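Local coordinates for alpha-glucosidase (Pseudoalteromonas sp. K8, PDB 5HQA), which hydrolyses alpha-glucosides as a chloride-activated, calcium-containing enzyme of glycoside hydrolase family 97, at residues Q413-V416 and N417-L420; D542-Q545 and F546-D549; D561-V564 and G565-V569. One frame throughout, in Å; residues are numbered along the deposited sequence.

All three contacts are local: two within helices, the third across a hairpin where backbone bonds and a ring on glycine do the work. Contacts 1 and 2 lie on helices 413-428 and 541-549 of the TIM-barrel family region; contact 3 closes the hairpin of strands 554-563 and 567-574 in the C-terminal region. Contact 1 is buried, its Y419 side chain about 11 Å from the bound calcium ion, and combines a methionine-tyrosine contact with a carboxylate salt-bridged to R367. Contacts 2 and 3 are partly buried, with nearest atoms about 12 Å apart. Contact 2 has a glutamine-aspartate bond on its polar side and is remote from the metal sites; contact 3 carries a magnesium ion.

Contact 1 of 3, residues Q413-V416 and N417-L420; sequences QFMV and NEYL
The methyl CE of M415 sits over one face of the Y419 ring, 3.7 Å from the ring centroid and displaced toward the CZ rim, in a CH-pi contact. The sulfur SD follows at a distance above the same ring, a Met-aromatic pair. M415 reaches it by folding at both chi2 (-57°) and chi3 (-62°), which also lays SD 3.8 Å from E418 CB. One turn after F414, E418 runs alongside its ring, the carboxylate plane turned 27° from it, and OE1 approaches F414 CZ to 3.6 Å. A water donates to both F414 O and E418 OE1, tying the carboxylate to the backbone. In the backbone, Y419 N donates to M415 O at 2.8 Å.

Further out, Y419 OH is hydrogen-bonded to the backbone O of E437, whose side chain is a calcium ligand, while R367 of helix 363-379 forms a salt bridge with E418 OE2. D191 OD1 accepts from both Q413 NE2 and N417 ND2, and Q413 OE1 accepts from K219 N and W212 NE1, joining the start of helix 413-428 to the N-terminal region. With the water on OE1 and R367 on OE2, the buried E418 carboxylate is probably stabilised as the anion.

Contact 2 of 3, residues D542-Q545 and F546-D549; sequences DAFQ and FIQD
Q545 and D549 join their side chains across one turn of helix 541-549, an i to i+4 pair at the C-terminal end of the helix. The two chains slant across each other, with the amide and carboxylate planes 46° apart. NE2 donates to D549 OD1 at 2.8 Å; the acceptor lies close to the amide plane of Q545, yet the N-H reaches the oxygen from above the carboxylate plane, 45° out of it. The Q545 chain leaves with CG anti to the backbone N and then bends at chi2 (65°), which turns the amide along the helix toward D549. The other carboxylate oxygen, OD2, has a salt bridge to R657 of strand 653-660, so D549 links the helix to the C-terminal sheet while holding the glutamine amide.

Q548 stands beside this pair and crosses both Q545 and F544 at about a right angle. Its CG rests over one face of the F544 ring, 4.2 Å from the centroid, as a CH-pi contact displaced toward the rim. The amide beyond CG lies roughly parallel with that ring, and OE1 comes to 3.7 Å from F544 CD2. F544 also meets I547, CD1 to CB at 4.1 Å, with these side chains again at nearly a right angle. Y537 stacks on F544, and helix 513-522 packs against F546 and I547; the ring of F546 additionally meets Y616 edge-to-face. The helix thus turns its apolar side inward, while Q545, Q548 and D549 gather their polar groups on another side. A water accepts from Q548 NE2 at 3.3 Å and donates a weak bond to Q545 OE1 at 3.4 Å.

Contact 3 of 3, residues D561-V564 and G565-V569; sequences DGAV and GDFIV. With MG (magnesium ion), chain F.
F567 lays its ring against the backbone of G562 on the paired strand, most of its ring atoms meeting G562 CA, with A563 near CD1 and CE1 and D561 at the CZ and CE2 edge. From CB the chain takes the position between backbone N and carbonyl carbon (chi1 74°), which swings the ring over strand 554-563. CG and CD2 face G562 CA, which lies 3.6 Å from the ring centroid in a CH-pi contact over the face; CD1 lies near A563 N on that face. Further along, CE1 touches A563 CB at 4.0 Å. CE2 is 3.5 Å from G562 CA, and CZ at the tip reaches D561 OD1 at 3.6 Å. That oxygen sits at the ring edge, near its plane, and the carboxylate stands 87° to the ring. D561 OD2 meanwhile accepts from G562 N. G562 itself, with phi 160°, lets the strands pass closely, its CA near I568 CA.

The hairpin is held by V569 N to D561 O and A563 N to F567 O. On the same edge, A563 O accepts from two successive donors, D566 N at 2.9 Å and F567 N at 3.1 Å; the second lies in the carbonyl plane, the first above it. In the turn, G565 O and D566 OD1 bind the magnesium ion at 2.0 and 2.1 Å, beside three waters, with D592 OD2 completing the site. V564 O is bonded by another water, which reaches D566 OD2 weakly. D566 and F567 both facing A563 make a classic beta bulge, here next to a hairpin turn that supplies two of the three protein ligands of a magnesium site.

Contact 1 of 3, residues Q413-V416 and N417-L420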
loop_
_atom_site.group_PDB
_atom_site.type_symbol
_atom_site.label_atom_id
_atom_site.label_comp_id
_atom_site.label_asym_id
_atom_site.label_seq_id
_atom_site.Cartn_x
_atom_site.Cartn_y
_atom_site.Cartn_z
ATOM N N GLN A 413 3.468 13.374 -12.412
ATOM C CA GLN A 413 4.928 13.268 -12.446
ATOM C C GLN A 413 5.587 14.194 -11.424
ATOM O O GLN A 413 6.557 13.808 -10.759
ATOM C CB GLN A 413 5.442 13.579 -13.853
ATOM C CG GLN A 413 6.963 13.599 -13.982
ATOM C CD GLN A 413 7.407 13.992 -15.376
ATOM O OE1 GLN A 413 6.708 14.725 -16.079
ATOM N NE2 GLN A 413 8.568 13.499 -15.792
ATOM N N PHE A 414 5.077 15.422 -11.283
ATOM C CA PHE A 414 5.670 16.352 -10.327
ATOM C C PHE A 414 5.702 15.756 -8.922
ATOM O O PHE A 414 6.744 15.760 -8.255
ATOM C CB PHE A 414 4.908 17.681 -10.310
ATOM C CG PHE A 414 5.318 18.569 -9.171
ATOM C CD1 PHE A 414 6.506 19.295 -9.237
ATOM C CD2 PHE A 414 4.555 18.631 -8.005
ATOM C CE1 PHE A 414 6.911 20.089 -8.169
ATOM C CE2 PHE A 414 4.960 19.424 -6.931
ATOM C CZ PHE A 414 6.137 20.150 -7.017
ATOM N N MET A 415 4.558 15.257 -8.444
ATOM C CA MET A 415 4.514 14.733 -7.080
ATOM C C MET A 415 5.228 13.394 -6.971
ATOM O O MET A 415 5.850 13.105 -5.937
ATOM C CB MET A 415 3.069 14.618 -6.586
ATOM C CG MET A 415 2.538 15.939 -6.021
ATOM S SD MET A 415 3.554 16.575 -4.661
ATOM C CE MET A 415 3.406 15.283 -3.431
ATOM N N VAL A 416 5.146 12.556 -8.011
ATOM C CA VAL A 416 5.918 11.311 -8.013
ATOM C C VAL A 416 7.380 11.612 -7.704
ATOM O O VAL A 416 7.999 10.979 -6.840
ATOM C CB VAL A 416 5.754 10.574 -9.356
ATOM C CG1 VAL A 416 6.869 9.531 -9.551
ATOM C CG2 VAL A 416 4.373 9.922 -9.437
ATOM N N ASN A 417 7.931 12.634 -8.360
ATOM C CA ASN A 417 9.314 13.021 -8.102
ATOM C C ASN A 417 9.476 13.679 -6.736
ATOM O O ASN A 417 10.514 13.507 -6.082
ATOM C CB ASN A 417 9.804 13.957 -9.208
ATOM C CG ASN A 417 10.024 13.229 -10.524
ATOM O OD1 ASN A 417 10.207 12.008 -10.534
ATOM N ND2 ASN A 417 10.000 13.967 -11.638
ATOM N N GLU A 418 8.465 14.431 -6.295
ATOM C CA GLU A 418 8.521 15.095 -4.999
ATOM C C GLU A 418 8.570 14.082 -3.856
ATOM O O GLU A 418 9.342 14.247 -2.903
ATOM C CB GLU A 418 7.316 16.029 -4.865
ATOM C CG GLU A 418 7.450 17.087 -3.797
ATOM C CD GLU A 418 8.526 18.125 -4.099
ATOM O OE1 GLU A 418 8.778 18.441 -5.286
ATOM O OE2 GLU A 418 9.126 18.622 -3.124
ATOM N N TYR A 419 7.759 13.023 -3.934
ATOM C CA TYR A 419 7.791 12.001 -2.890
ATOM C C TYR A 419 9.159 11.340 -2.820
ATOM O O TYR A 419 9.710 11.132 -1.732
ATOM C CB TYR A 419 6.730 10.929 -3.139
ATOM C CG TYR A 419 5.291 11.341 -2.946
ATOM C CD1 TYR A 419 4.805 11.700 -1.687
ATOM C CD2 TYR A 419 4.401 11.323 -4.020
ATOM C CE1 TYR A 419 3.465 12.056 -1.517
ATOM C CE2 TYR A 419 3.068 11.675 -3.864
ATOM C CZ TYR A 419 2.610 12.043 -2.612
ATOM O OH TYR A 419 1.285 12.377 -2.453
ATOM N N LEU A 420 9.707 10.960 -3.978
ATOM C CA LEU A 420 10.975 10.242 -3.969
ATOM C C LEU A 420 12.109 11.133 -3.479
ATOM O O LEU A 420 13.021 10.650 -2.802
ATOM C CB LEU A 420 11.279 9.679 -5.361
ATOM C CG LEU A 420 12.500 8.753 -5.387
ATOM C CD1 LEU A 420 12.313 7.595 -4.417
ATOM C CD2 LEU A 420 12.793 8.244 -6.790
HETATM O O HOH W 1 9.020 17.396 -7.885
#

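Contact 2 of 3, residues D542-Q545 and F546-D549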
loop_
_atom_site.group_PDB
_atom_site.type_symbol
_atom_site.label_atom_id
_atom_site.label_comp_id
_atom_site.label_asym_id
_atom_site.label_seq_id
_atom_site.Cartn_x
_atom_site.Cartn_y
_atom_site.Cartn_z
ATOM N N ASP A 542 -5.739 -8.998 28.583
ATOM C CA ASP A 542 -5.631 -10.313 27.953
ATOM C C ASP A 542 -5.652 -10.191 26.437
ATOM O O ASP A 542 -4.840 -10.813 25.739
ATOM C CB ASP A 542 -6.750 -11.230 28.434
ATOM C CG ASP A 542 -6.592 -11.617 29.906
ATOM O OD1 ASP A 542 -5.438 -11.788 30.372
ATOM O OD2 ASP A 542 -7.624 -11.750 30.599
ATOM N N ALA A 543 -6.585 -9.394 25.909
ATOM C CA ALA A 543 -6.607 -9.139 24.473
ATOM C C ALA A 543 -5.351 -8.404 24.035
ATOM O O ALA A 543 -4.805 -8.674 22.957
ATOM C CB ALA A 543 -7.853 -8.329 24.104
ATOM N N PHE A 544 -4.881 -7.463 24.858
ATOM C CA PHE A 544 -3.705 -6.675 24.507
ATOM C C PHE A 544 -2.469 -7.550 24.344
ATOM O O PHE A 544 -1.538 -7.179 23.615
ATOM C CB PHE A 544 -3.473 -5.609 25.585
ATOM C CG PHE A 544 -2.456 -4.559 25.207
ATOM C CD1 PHE A 544 -2.473 -3.974 23.951
ATOM C CD2 PHE A 544 -1.511 -4.130 26.133
ATOM C CE1 PHE A 544 -1.555 -2.995 23.617
ATOM C CE2 PHE A 544 -0.585 -3.152 25.806
ATOM C CZ PHE A 544 -0.606 -2.591 24.544
ATOM N N GLN A 545 -2.445 -8.716 25.001
ATOM C CA GLN A 545 -1.284 -9.599 24.901
ATOM C C GLN A 545 -0.998 -10.002 23.456
ATOM O O GLN A 545 0.172 -10.157 23.078
ATOM C CB GLN A 545 -1.487 -10.842 25.772
ATOM C CG GLN A 545 -0.239 -11.710 25.896
ATOM C CD GLN A 545 0.890 -10.998 26.621
ATOM O OE1 GLN A 545 0.737 -10.558 27.766
ATOM N NE2 GLN A 545 2.031 -10.872 25.953
ATOM N N PHE A 546 -2.033 -10.160 22.623
ATOM C CA PHE A 546 -1.755 -10.509 21.234
ATOM C C PHE A 546 -0.981 -9.403 20.531
ATOM O O PHE A 546 -0.045 -9.677 19.771
ATOM C CB PHE A 546 -3.028 -10.806 20.449
ATOM C CG PHE A 546 -2.737 -11.243 19.045
ATOM C CD1 PHE A 546 -2.285 -12.537 18.796
ATOM C CD2 PHE A 546 -2.842 -10.352 17.982
ATOM C CE1 PHE A 546 -1.974 -12.949 17.497
ATOM C CE2 PHE A 546 -2.534 -10.753 16.686
ATOM C CZ PHE A 546 -2.096 -12.055 16.447
ATOM N N ILE A 547 -1.365 -8.145 20.760
ATOM C CA ILE A 547 -0.659 -7.032 20.136
ATOM C C ILE A 547 0.772 -6.956 20.653
ATOM O O ILE A 547 1.707 -6.667 19.897
ATOM C CB ILE A 547 -1.422 -5.717 20.378
ATOM C CG1 ILE A 547 -2.825 -5.809 19.781
ATOM C CG2 ILE A 547 -0.663 -4.538 19.779
ATOM C CD1 ILE A 547 -3.662 -4.528 19.948
ATOM N N GLN A 548 0.969 -7.219 21.947
ATOM C CA GLN A 548 2.322 -7.244 22.485
ATOM C C GLN A 548 3.153 -8.346 21.853
ATOM O O GLN A 548 4.363 -8.180 21.666
ATOM C CB GLN A 548 2.288 -7.438 23.994
ATOM C CG GLN A 548 1.725 -6.261 24.759
ATOM C CD GLN A 548 1.650 -6.564 26.232
ATOM O OE1 GLN A 548 0.644 -7.076 26.715
ATOM N NE2 GLN A 548 2.728 -6.289 26.952
ATOM N N ASP A 549 2.527 -9.482 21.528
ATOM C CA ASP A 549 3.281 -10.624 21.021
ATOM C C ASP A 549 3.582 -10.516 19.530
ATOM O O ASP A 549 4.627 -11.000 19.079
ATOM C CB ASP A 549 2.519 -11.931 21.268
ATOM C CG ASP A 549 2.536 -12.377 22.724
ATOM O OD1 ASP A 549 3.241 -11.767 23.568
ATOM O OD2 ASP A 549 1.841 -13.377 23.014
HETATM O O HOH W 2 2.300 -8.139 29.611
#

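Contact 3 of 3, residues D561-V564 and G565-V569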
loop_
_atom_site.group_PDB
_atom_site.type_symbol
_atom_site.label_atom_id
_atom_site.label_comp_id
_atom_site.label_asym_id
_atom_site.label_seq_id
_atom_site.Cartn_x
_atom_site.Cartn_y
_atom_site.Cartn_z
ATOM N N ASP A 561 -6.890 -18.599 2.129
ATOM C CA ASP A 561 -8.233 -18.683 1.577
ATOM C C ASP A 561 -8.817 -17.278 1.597
ATOM O O ASP A 561 -8.312 -16.396 2.298
ATOM C CB ASP A 561 -9.094 -19.660 2.384
ATOM C CG ASP A 561 -10.378 -20.037 1.675
ATOM O OD1 ASP A 561 -11.218 -20.694 2.328
ATOM O OD2 ASP A 561 -10.554 -19.680 0.480
ATOM N N GLY A 562 -9.864 -17.069 0.813
ATOM C CA GLY A 562 -10.494 -15.764 0.799
ATOM C C GLY A 562 -11.311 -15.557 -0.450
ATOM O O GLY A 562 -11.260 -16.336 -1.405
ATOM N N ALA A 563 -12.076 -14.470 -0.427
ATOM C CA ALA A 563 -12.883 -14.045 -1.563
ATOM C C ALA A 563 -13.038 -12.538 -1.459
ATOM O O ALA A 563 -13.269 -12.014 -0.365
ATOM C CB ALA A 563 -14.258 -14.734 -1.575
ATOM N N VAL A 564 -12.906 -11.842 -2.591
ATOM C CA VAL A 564 -12.856 -10.385 -2.545
ATOM C C VAL A 564 -14.140 -9.842 -1.938
ATOM O O VAL A 564 -15.248 -10.191 -2.367
ATOM C CB VAL A 564 -12.627 -9.798 -3.945
ATOM C CG1 VAL A 564 -12.474 -8.267 -3.837
ATOM C CG2 VAL A 564 -11.422 -10.448 -4.617
ATOM N N GLY A 565 -13.998 -8.969 -0.941
ATOM C CA GLY A 565 -15.161 -8.358 -0.326
ATOM C C GLY A 565 -15.946 -9.269 0.590
ATOM O O GLY A 565 -17.032 -8.885 1.038
ATOM N N ASP A 566 -15.437 -10.471 0.871
ATOM C CA ASP A 566 -16.091 -11.412 1.772
ATOM C C ASP A 566 -15.201 -11.832 2.929
ATOM O O ASP A 566 -15.609 -11.693 4.087
ATOM C CB ASP A 566 -16.566 -12.657 1.003
ATOM C CG ASP A 566 -17.740 -12.366 0.086
ATOM O OD1 ASP A 566 -18.360 -11.278 0.217
ATOM O OD2 ASP A 566 -18.048 -13.232 -0.765
ATOM N N PHE A 567 -13.998 -12.345 2.667
ATOM C CA PHE A 567 -13.137 -12.762 3.776
ATOM C C PHE A 567 -11.724 -12.998 3.273
ATOM O O PHE A 567 -11.488 -13.122 2.069
ATOM C CB PHE A 567 -13.659 -14.033 4.465
ATOM C CG PHE A 567 -13.454 -15.301 3.669
ATOM C CD1 PHE A 567 -14.296 -15.618 2.602
ATOM C CD2 PHE A 567 -12.438 -16.197 4.007
ATOM C CE1 PHE A 567 -14.121 -16.802 1.872
ATOM C CE2 PHE A 567 -12.255 -17.378 3.290
ATOM C CZ PHE A 567 -13.095 -17.682 2.217
ATOM N N ILE A 568 -10.787 -13.079 4.220
ATOM C CA ILE A 568 -9.415 -13.477 3.915
ATOM C C ILE A 568 -8.814 -14.119 5.160
ATOM O O ILE A 568 -9.129 -13.734 6.291
ATOM C CB ILE A 568 -8.545 -12.292 3.417
ATOM C CG1 ILE A 568 -7.113 -12.774 3.136
ATOM C CG2 ILE A 568 -8.552 -11.159 4.425
ATOM C CD1 ILE A 568 -6.493 -12.256 1.898
ATOM N N VAL A 569 -7.955 -15.121 4.939
ATOM C CA VAL A 569 -7.204 -15.807 5.988
ATOM C C VAL A 569 -5.730 -15.769 5.611
ATOM O O VAL A 569 -5.350 -16.250 4.535
ATOM C CB VAL A 569 -7.658 -17.264 6.169
ATOM C CG1 VAL A 569 -6.906 -17.908 7.340
ATOM C CG2 VAL A 569 -9.164 -17.333 6.380
HETATM MG MG MG F . -18.979 -9.461 1.001
HETATM O O HOH W 3 -16.935 -11.964 -3.551
HETATM O O HOH W 4 -19.635 -7.621 1.554
HETATM O O HOH W 5 -20.976 -10.069 1.009
HETATM O O HOH W 6 -19.156 -8.831 -0.971
#